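Local coordinates for protein transcription regulator AmtR (Mycobacterium smegmatis, PDB 5E57) that probably binds DNA through an N-terminal helix-turn-helix as a TetR-family transcription regulator linked to nitrogen control, at residues Ala61-Glu66 against Ala105-Pro110; Ile90-Gln95 against Arg154-Val159. All blocks are in the same frame, centred on the assembly; numbering follows the deposited sequence.

Interaction 1 of 2, residues Ala61-Glu66 against Ala105-Pro110. With ACT (acetate ion), chain D.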
ATOM      1  N   ALA A  61     -14.480  10.131   0.544  1.00 21.27           N
ATOM      2  CA  ALA A  61     -15.725   9.380   0.577  1.00 21.11           C
ATOM      3  C   ALA A  61     -16.030   8.754  -0.819  1.00 22.27           C
ATOM      4  O   ALA A  61     -16.500   7.634  -0.893  1.00 20.44           O
ATOM      5  CB  ALA A  61     -16.887  10.310   0.994  1.00 21.16           C
ATOM      6  N   GLY A  62     -15.777   9.480  -1.913  1.00 21.65           N
ATOM      7  CA  GLY A  62     -16.031   8.892  -3.245  1.00 23.14           C
ATOM      8  C   GLY A  62     -15.112   7.705  -3.521  1.00 22.79           C
ATOM      9  O   GLY A  62     -15.337   6.990  -4.439  1.00 22.64           O
ATOM     10  N   THR A  63     -14.051   7.479  -2.746  1.00 22.49           N
ATOM     11  CA  THR A  63     -13.212   6.301  -2.966  1.00 20.93           C
ATOM     12  C   THR A  63     -13.703   5.089  -2.169  1.00 22.88           C
ATOM     13  O   THR A  63     -13.221   3.986  -2.380  1.00 20.76           O
ATOM     14  CB  THR A  63     -11.733   6.534  -2.583  1.00 22.23           C
ATOM     15  OG1 THR A  63     -11.557   6.697  -1.151  1.00 20.35           O
ATOM     16  CG2 THR A  63     -11.195   7.760  -3.345  1.00 21.44           C
ATOM     17  N   VAL A  64     -14.649   5.265  -1.245  1.00 22.12           N
ATOM     18  CA  VAL A  64     -15.091   4.117  -0.472  1.00 20.74           C
ATOM     19  C   VAL A  64     -16.580   3.864  -0.456  1.00 19.76           C
ATOM     20  O   VAL A  64     -16.969   2.760  -0.110  1.00 21.07           O
ATOM     21  CB  VAL A  64     -14.625   4.137   1.034  1.00 22.43           C
ATOM     22  CG1 VAL A  64     -13.141   4.300   1.137  1.00 22.86           C
ATOM     23  CG2 VAL A  64     -15.318   5.231   1.800  1.00 25.25           C
ATOM     24  N   ASP A  65     -17.402   4.843  -0.752  1.00 22.79           N
ATOM     25  CA  ASP A  65     -18.873   4.707  -0.605  1.00 23.90           C
ATOM     26  C   ASP A  65     -19.439   3.609  -1.472  1.00 23.25           C
ATOM     27  O   ASP A  65     -20.195   2.848  -1.023  1.00 21.12           O
ATOM     28  CB  ASP A  65     -19.627   6.015  -0.970  1.00 25.29           C
ATOM     29  CG  ASP A  65     -19.478   7.092   0.082  1.00 25.52           C
ATOM     30  OD1 ASP A  65     -19.090   6.799   1.219  1.00 27.44           O
ATOM     31  OD2 ASP A  65     -19.731   8.240  -0.240  1.00 31.21           O
ATOM     32  N   GLU A  66     -19.117   3.570  -2.741  1.00 21.89           N
ATOM     33  CA  GLU A  66     -19.668   2.531  -3.587  1.00 22.51           C
ATOM     34  C   GLU A  66     -19.104   1.153  -3.322  1.00 20.71           C
ATOM     35  O   GLU A  66     -19.842   0.216  -3.316  1.00 19.73           O
ATOM     36  CB  GLU A  66     -19.525   2.933  -5.053  1.00 25.51           C
ATOM     37  CG  GLU A  66     -20.415   4.116  -5.376  1.00 27.86           C
ATOM     38  CD  GLU A  66     -20.273   4.578  -6.820  1.00 33.55           C
ATOM     39  OE1 GLU A  66     -19.265   4.282  -7.504  1.00 31.21           O
ATOM     40  OE2 GLU A  66     -21.162   5.261  -7.260  1.00 34.55           O
ATOM     41  N   ALA A 105      -3.889   7.611  -2.539  1.00 21.13           N
ATOM     42  CA  ALA A 105      -2.613   8.016  -2.059  1.00 23.82           C
ATOM     43  C   ALA A 105      -2.777   8.972  -0.894  1.00 25.87           C
ATOM     44  O   ALA A 105      -1.836   9.158  -0.158  1.00 32.76           O
ATOM     45  CB  ALA A 105      -1.818   8.724  -3.144  1.00 25.19           C
ATOM     46  N   LEU A 106      -3.955   9.565  -0.722  1.00 22.78           N
ATOM     47  CA  LEU A 106      -4.119  10.529   0.398  1.00 21.98           C
ATOM     48  C   LEU A 106      -4.445   9.825   1.767  1.00 25.53           C
ATOM     49  O   LEU A 106      -4.434  10.462   2.819  1.00 23.72           O
ATOM     50  CB  LEU A 106      -5.214  11.516   0.010  1.00 21.82           C
ATOM     51  CG  LEU A 106      -4.986  12.326  -1.277  1.00 22.05           C
ATOM     52  CD1 LEU A 106      -6.286  13.053  -1.588  1.00 26.28           C
ATOM     53  CD2 LEU A 106      -3.797  13.289  -1.168  1.00 20.99           C
ATOM     54  N   TYR A 107      -4.690   8.519   1.751  1.00 22.42           N
ATOM     55  CA  TYR A 107      -5.101   7.785   2.972  1.00 23.48           C
ATOM     56  C   TYR A 107      -4.087   7.896   4.062  1.00 23.89           C
ATOM     57  O   TYR A 107      -4.420   7.775   5.191  1.00 21.50           O
ATOM     58  CB  TYR A 107      -5.314   6.303   2.672  1.00 23.17           C
ATOM     59  CG  TYR A 107      -6.522   5.952   1.801  1.00 22.63           C
ATOM     60  CD1 TYR A 107      -7.534   6.856   1.540  1.00 22.83           C
ATOM     61  CD2 TYR A 107      -6.686   4.674   1.331  1.00 22.09           C
ATOM     62  CE1 TYR A 107      -8.650   6.504   0.769  1.00 22.54           C
ATOM     63  CE2 TYR A 107      -7.799   4.321   0.591  1.00 23.27           C
ATOM     64  CZ  TYR A 107      -8.771   5.241   0.339  1.00 21.13           C
ATOM     65  OH  TYR A 107      -9.837   4.881  -0.389  1.00 20.55           O
ATOM     66  N   LEU A 108      -2.826   8.117   3.727  1.00 22.88           N
ATOM     67  CA  LEU A 108      -1.778   8.158   4.705  1.00 26.27           C
ATOM     68  C   LEU A 108      -1.416   9.559   5.250  1.00 29.10           C
ATOM     69  O   LEU A 108      -0.564   9.692   6.113  1.00 29.65           O
ATOM     70  CB  LEU A 108      -0.551   7.554   4.076  1.00 28.80           C
ATOM     71  CG  LEU A 108      -0.783   6.110   3.575  1.00 34.10           C
ATOM     72  CD1 LEU A 108       0.558   5.525   3.083  1.00 36.47           C
ATOM     73  CD2 LEU A 108      -1.449   5.204   4.626  1.00 33.97           C
ATOM     74  N   LEU A 109      -2.072  10.578   4.763  1.00 24.90           N
ATOM     75  CA  LEU A 109      -1.896  11.923   5.276  1.00 27.49           C
ATOM     76  C   LEU A 109      -2.097  11.922   6.791  1.00 29.07           C
ATOM     77  O   LEU A 109      -3.135  11.483   7.233  1.00 27.07           O
ATOM     78  CB  LEU A 109      -2.973  12.756   4.647  1.00 28.87           C
ATOM     79  CG  LEU A 109      -2.742  13.772   3.534  1.00 31.18           C
ATOM     80  CD1 LEU A 109      -1.461  13.680   2.760  1.00 33.21           C
ATOM     81  CD2 LEU A 109      -4.003  13.873   2.658  1.00 29.75           C
ATOM     82  N   PRO A 110      -1.137  12.443   7.582  1.00 30.70           N
ATOM     83  CA  PRO A 110      -1.393  12.611   9.018  1.00 32.81           C
ATOM     84  C   PRO A 110      -2.647  13.427   9.310  1.00 27.84           C
ATOM     85  O   PRO A 110      -3.321  13.090  10.247  1.00 29.50           O
ATOM     86  CB  PRO A 110      -0.146  13.316   9.545  1.00 35.91           C
ATOM     87  CG  PRO A 110       0.893  13.129   8.475  1.00 38.86           C
ATOM     88  CD  PRO A 110       0.164  13.000   7.181  1.00 35.37           C
TER
HETATM   89  C   ACT D 301     -10.780   1.164  -0.577  1.00 37.94           C
HETATM   90  O   ACT D 301     -10.317   2.142  -0.032  1.00 30.88           O
HETATM   91  OXT ACT D 301     -10.275   0.049  -0.257  1.00 48.10           O
HETATM   92  CH3 ACT D 301     -11.916   1.368  -1.588  1.00 28.36           C
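CG of Tyr107 stands anti to its own carbonyl carbon (chi1 -69°), and the ring carries OH out to Thr63. Thr63 answers with a chi1 of 68°, which places OG1 between its backbone N and carbonyl carbon. The two side chains come from opposite directions. Thr63 OG1 lies 2.6 Å from Tyr107 OH, at the edge of the ring and in its plane. Thr63 OG1 is also hydrogen-bonded to the carbonyl O of Leu60, so the last turn of helix 52-61 holds this hydroxyl. The Val64 methyl CG1 lies 3.7 Å from Tyr107 OH as the two side chains slide past each other. Tyr107 OH donates a hydrogen bond of 2.8 Å to O of an acetate ion, probably from the crystallisation liquor. The phenol oxygen thus sits between the threonine hydroxyl and the carboxylate. Leu60, Arg124, Glu157 and Ile160 pack around the tyrosine, while Phe120 meets Val64. Ala61 O accepts from both Val64 N and Asp65 N, which closes the turn. Val64 is the N-cap residue of helix 65-75. The arrangement belongs to the junction between the N-terminal DNA-binding part and the helical ligand-binding domain of a TetR-family regulator, and the acetate may mark a pocket there.

Interaction 2 of 2, residues Ile90-Gln95 against Arg154-Val159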
ATOM      1  N   ILE A  90     -12.668  -7.244  -7.480  1.00 20.44           N
ATOM      2  CA  ILE A  90     -12.593  -6.709  -8.846  1.00 21.23           C
ATOM      3  C   ILE A  90     -13.204  -5.328  -8.859  1.00 20.51           C
ATOM      4  O   ILE A  90     -12.611  -4.397  -9.342  1.00 20.28           O
ATOM      5  CB  ILE A  90     -13.306  -7.586  -9.849  1.00 20.42           C
ATOM      6  CG1 ILE A  90     -12.646  -8.954  -9.886  1.00 22.74           C
ATOM      7  CG2 ILE A  90     -13.382  -6.932 -11.240  1.00 19.97           C
ATOM      8  CD1 ILE A  90     -11.151  -9.010 -10.059  1.00 21.78           C
ATOM      9  N   TYR A  91     -14.364  -5.177  -8.249  1.00 20.29           N
ATOM     10  CA  TYR A  91     -15.077  -3.940  -8.317  1.00 18.27           C
ATOM     11  C   TYR A  91     -14.293  -2.880  -7.687  1.00 18.03           C
ATOM     12  O   TYR A  91     -14.174  -1.760  -8.220  1.00 21.35           O
ATOM     13  CB  TYR A  91     -16.439  -4.066  -7.613  1.00 20.57           C
ATOM     14  CG  TYR A  91     -17.256  -2.800  -7.608  1.00 21.90           C
ATOM     15  CD1 TYR A  91     -18.053  -2.453  -8.720  1.00 23.26           C
ATOM     16  CD2 TYR A  91     -17.242  -1.940  -6.532  1.00 20.56           C
ATOM     17  CE1 TYR A  91     -18.817  -1.295  -8.731  1.00 24.31           C
ATOM     18  CE2 TYR A  91     -18.064  -0.787  -6.507  1.00 22.09           C
ATOM     19  CZ  TYR A  91     -18.852  -0.458  -7.611  1.00 22.94           C
ATOM     20  OH  TYR A  91     -19.656   0.674  -7.653  1.00 22.68           O
ATOM     21  N   ASP A  92     -13.757  -3.184  -6.529  1.00 17.08           N
ATOM     22  CA  ASP A  92     -13.080  -2.120  -5.755  1.00 17.83           C
ATOM     23  C   ASP A  92     -11.736  -1.774  -6.419  1.00 16.68           C
ATOM     24  O   ASP A  92     -11.417  -0.592  -6.628  1.00 17.65           O
ATOM     25  CB  ASP A  92     -12.867  -2.621  -4.315  1.00 17.32           C
ATOM     26  CG  ASP A  92     -12.598  -1.516  -3.323  1.00 18.87           C
ATOM     27  OD1 ASP A  92     -12.504  -0.324  -3.720  1.00 18.32           O
ATOM     28  OD2 ASP A  92     -12.425  -1.905  -2.126  1.00 19.69           O
ATOM     29  N   ALA A  93     -10.911  -2.789  -6.712  1.00 19.00           N
ATOM     30  CA  ALA A  93      -9.612  -2.532  -7.362  1.00 17.39           C
ATOM     31  C   ALA A  93      -9.850  -1.760  -8.682  1.00 17.67           C
ATOM     32  O   ALA A  93      -9.101  -0.772  -9.011  1.00 19.75           O
ATOM     33  CB  ALA A  93      -8.919  -3.843  -7.607  1.00 17.62           C
ATOM     34  N   SER A  94     -10.856  -2.172  -9.440  1.00 19.26           N
ATOM     35  CA  SER A  94     -11.197  -1.385 -10.651  1.00 20.90           C
ATOM     36  C   SER A  94     -11.484   0.072 -10.391  1.00 24.29           C
ATOM     37  O   SER A  94     -10.948   0.983 -11.099  1.00 23.66           O
ATOM     38  CB  SER A  94     -12.367  -1.971 -11.376  1.00 21.33           C
ATOM     39  OG  SER A  94     -12.146  -3.352 -11.648  1.00 22.59           O
ATOM     40  N   GLN A  95     -12.327   0.359  -9.395  1.00 23.28           N
ATOM     41  CA  GLN A  95     -12.619   1.778  -9.082  1.00 22.73           C
ATOM     42  C   GLN A  95     -11.378   2.606  -8.643  1.00 24.42           C
ATOM     43  O   GLN A  95     -11.217   3.777  -9.044  1.00 23.94           O
ATOM     44  CB  GLN A  95     -13.686   1.863  -7.995  1.00 26.45           C
ATOM     45  CG  GLN A  95     -15.091   1.678  -8.575  1.00 34.45           C
ATOM     46  CD  GLN A  95     -16.151   2.478  -7.823  1.00 38.71           C
ATOM     47  OE1 GLN A  95     -17.299   2.635  -8.285  1.00 34.81           O
ATOM     48  NE2 GLN A  95     -15.769   2.987  -6.646  1.00 39.99           N
ATOM     49  N   ARG A 154      -5.567  -5.538   1.741  1.00 22.56           N
ATOM     50  CA  ARG A 154      -4.265  -4.915   1.479  1.00 23.64           C
ATOM     51  C   ARG A 154      -3.863  -5.036   0.001  1.00 22.14           C
ATOM     52  O   ARG A 154      -3.345  -4.081  -0.554  1.00 23.43           O
ATOM     53  CB  ARG A 154      -3.217  -5.522   2.361  1.00 22.88           C
ATOM     54  CG  ARG A 154      -3.475  -5.390   3.849  1.00 25.22           C
ATOM     55  CD  ARG A 154      -3.529  -3.941   4.259  1.00 24.71           C
ATOM     56  NE  ARG A 154      -4.024  -3.752   5.616  1.00 25.50           N
ATOM     57  CZ  ARG A 154      -4.391  -2.578   6.136  1.00 25.35           C
ATOM     58  NH1 ARG A 154      -4.356  -1.477   5.438  1.00 26.55           N
ATOM     59  NH2 ARG A 154      -4.853  -2.512   7.363  1.00 27.55           N
ATOM     60  N   LEU A 155      -4.161  -6.164  -0.635  1.00 20.74           N
ATOM     61  CA  LEU A 155      -3.933  -6.356  -2.082  1.00 22.41           C
ATOM     62  C   LEU A 155      -4.724  -5.417  -2.924  1.00 20.88           C
ATOM     63  O   LEU A 155      -4.200  -4.814  -3.872  1.00 17.40           O
ATOM     64  CB  LEU A 155      -4.194  -7.796  -2.536  1.00 23.52           C
ATOM     65  CG  LEU A 155      -3.069  -8.710  -2.115  1.00 23.83           C
ATOM     66  CD1 LEU A 155      -3.509 -10.156  -2.084  1.00 26.25           C
ATOM     67  CD2 LEU A 155      -1.904  -8.525  -3.060  1.00 26.98           C
ATOM     68  N   VAL A 156      -5.954  -5.139  -2.521  1.00 19.97           N
ATOM     69  CA  VAL A 156      -6.751  -4.158  -3.275  1.00 18.20           C
ATOM     70  C   VAL A 156      -6.208  -2.758  -3.179  1.00 18.63           C
ATOM     71  O   VAL A 156      -6.112  -2.012  -4.222  1.00 18.74           O
ATOM     72  CB  VAL A 156      -8.216  -4.145  -2.784  1.00 19.09           C
ATOM     73  CG1 VAL A 156      -8.988  -2.961  -3.308  1.00 19.71           C
ATOM     74  CG2 VAL A 156      -8.888  -5.458  -3.100  1.00 18.74           C
ATOM     75  N   GLU A 157      -5.829  -2.375  -1.960  1.00 17.79           N
ATOM     76  CA  GLU A 157      -5.251  -1.060  -1.726  1.00 18.92           C
ATOM     77  C   GLU A 157      -3.866  -0.927  -2.363  1.00 16.70           C
ATOM     78  O   GLU A 157      -3.432   0.182  -2.666  1.00 16.20           O
ATOM     79  CB  GLU A 157      -5.252  -0.695  -0.193  1.00 18.63           C
ATOM     80  CG  GLU A 157      -6.719  -0.415   0.267  1.00 18.81           C
ATOM     81  CD  GLU A 157      -6.836   0.556   1.415  1.00 20.40           C
ATOM     82  OE1 GLU A 157      -5.837   0.679   2.149  1.00 22.28           O
ATOM     83  OE2 GLU A 157      -7.955   1.152   1.611  1.00 23.89           O
ATOM     84  N   SER A 158      -3.205  -2.042  -2.642  1.00 15.59           N
ATOM     85  CA  SER A 158      -1.910  -1.954  -3.312  1.00 16.97           C
ATOM     86  C   SER A 158      -1.989  -1.329  -4.681  1.00 18.26           C
ATOM     87  O   SER A 158      -0.987  -0.829  -5.226  1.00 20.75           O
ATOM     88  CB  SER A 158      -1.195  -3.295  -3.366  1.00 19.16           C
ATOM     89  OG  SER A 158      -1.628  -4.056  -4.437  1.00 20.55           O
ATOM     90  N   VAL A 159      -3.155  -1.266  -5.269  1.00 19.60           N
ATOM     91  CA  VAL A 159      -3.220  -0.621  -6.623  1.00 22.48           C
ATOM     92  C   VAL A 159      -2.826   0.881  -6.569  1.00 23.35           C
ATOM     93  O   VAL A 159      -2.353   1.457  -7.566  1.00 22.51           O
ATOM     94  CB  VAL A 159      -4.549  -0.904  -7.369  1.00 22.68           C
ATOM     95  CG1 VAL A 159      -4.908  -2.370  -7.307  1.00 24.45           C
ATOM     96  CG2 VAL A 159      -5.703  -0.066  -6.844  1.00 26.89           C
TER
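Val156 meets Asp92 and Ala93 at the centre of this helix pair. Its CG1 does the touching, 3.8 Å from Asp92 OD2 and 3.9 Å from Ala93 N. With chi1 at 167°, this methyl stands anti to the backbone N of Val156 and reaches the neighbouring helix. The Asp92 side chain crosses that of Val156 at about a right angle, so the methyl lies against the CB, CG and OD2 of Asp92. One helical turn on, Val159 takes over. Its CG1 is 4.3 Å from Ala93 CB, and its CG2 is 4.1 Å from Ala93 O. Ala93 is thus met by both valines, and its small side chain lets the backbones come near: Ala93 CA and Val156 CA are 5.2 Å apart. The helix axes approach to 8.7 Å and run nearly parallel, with a crossing angle of -22°. Farther out, Leu96 packs on both valines, and Pro174 covers Ala93. Tyr131 of helix 118-142 touches Val156 and hydrogen-bonds Asp92 OD2, which helps to orient the carboxylate. Within helix 82-98, Ser94 OG bonds back to Ile90 O at 2.6 Å, from above the carbonyl plane. Ser94 N also bonds to this oxygen. On another flank of helix 151-165, Leu155 packs on Leu155 of the second subunit. Across the contact, valine methyls pack against alanine, backbone and a carboxylate, all by van der Waals contact. Buried here, with Glu157 OE2 6.6 Å from its OD2, Asp92 may have a raised pKa.

Overall arrangement
Interaction 2 is the more buried contact: all of its touching residues are enclosed, whereas interaction 1 is only partly buried. Interaction 2 joins two helices by alanine and valine side chains and the flank of an aspartate. Interaction 1 joins a turn to a loop through hydroxyl groups and one valine methyl. Their centres are 13 Å apart, and their segments alternate along the chain. They meet directly where Tyr107 CE2 lies 3.3 Å from Glu157 OE2, and where Glu66 packs on Tyr91. Helix 118-142 serves both, touching Val64 and Tyr107 in one and Asp92 and Val156 in the other. Segments 105-110 and 154-159 both also reach the second subunit.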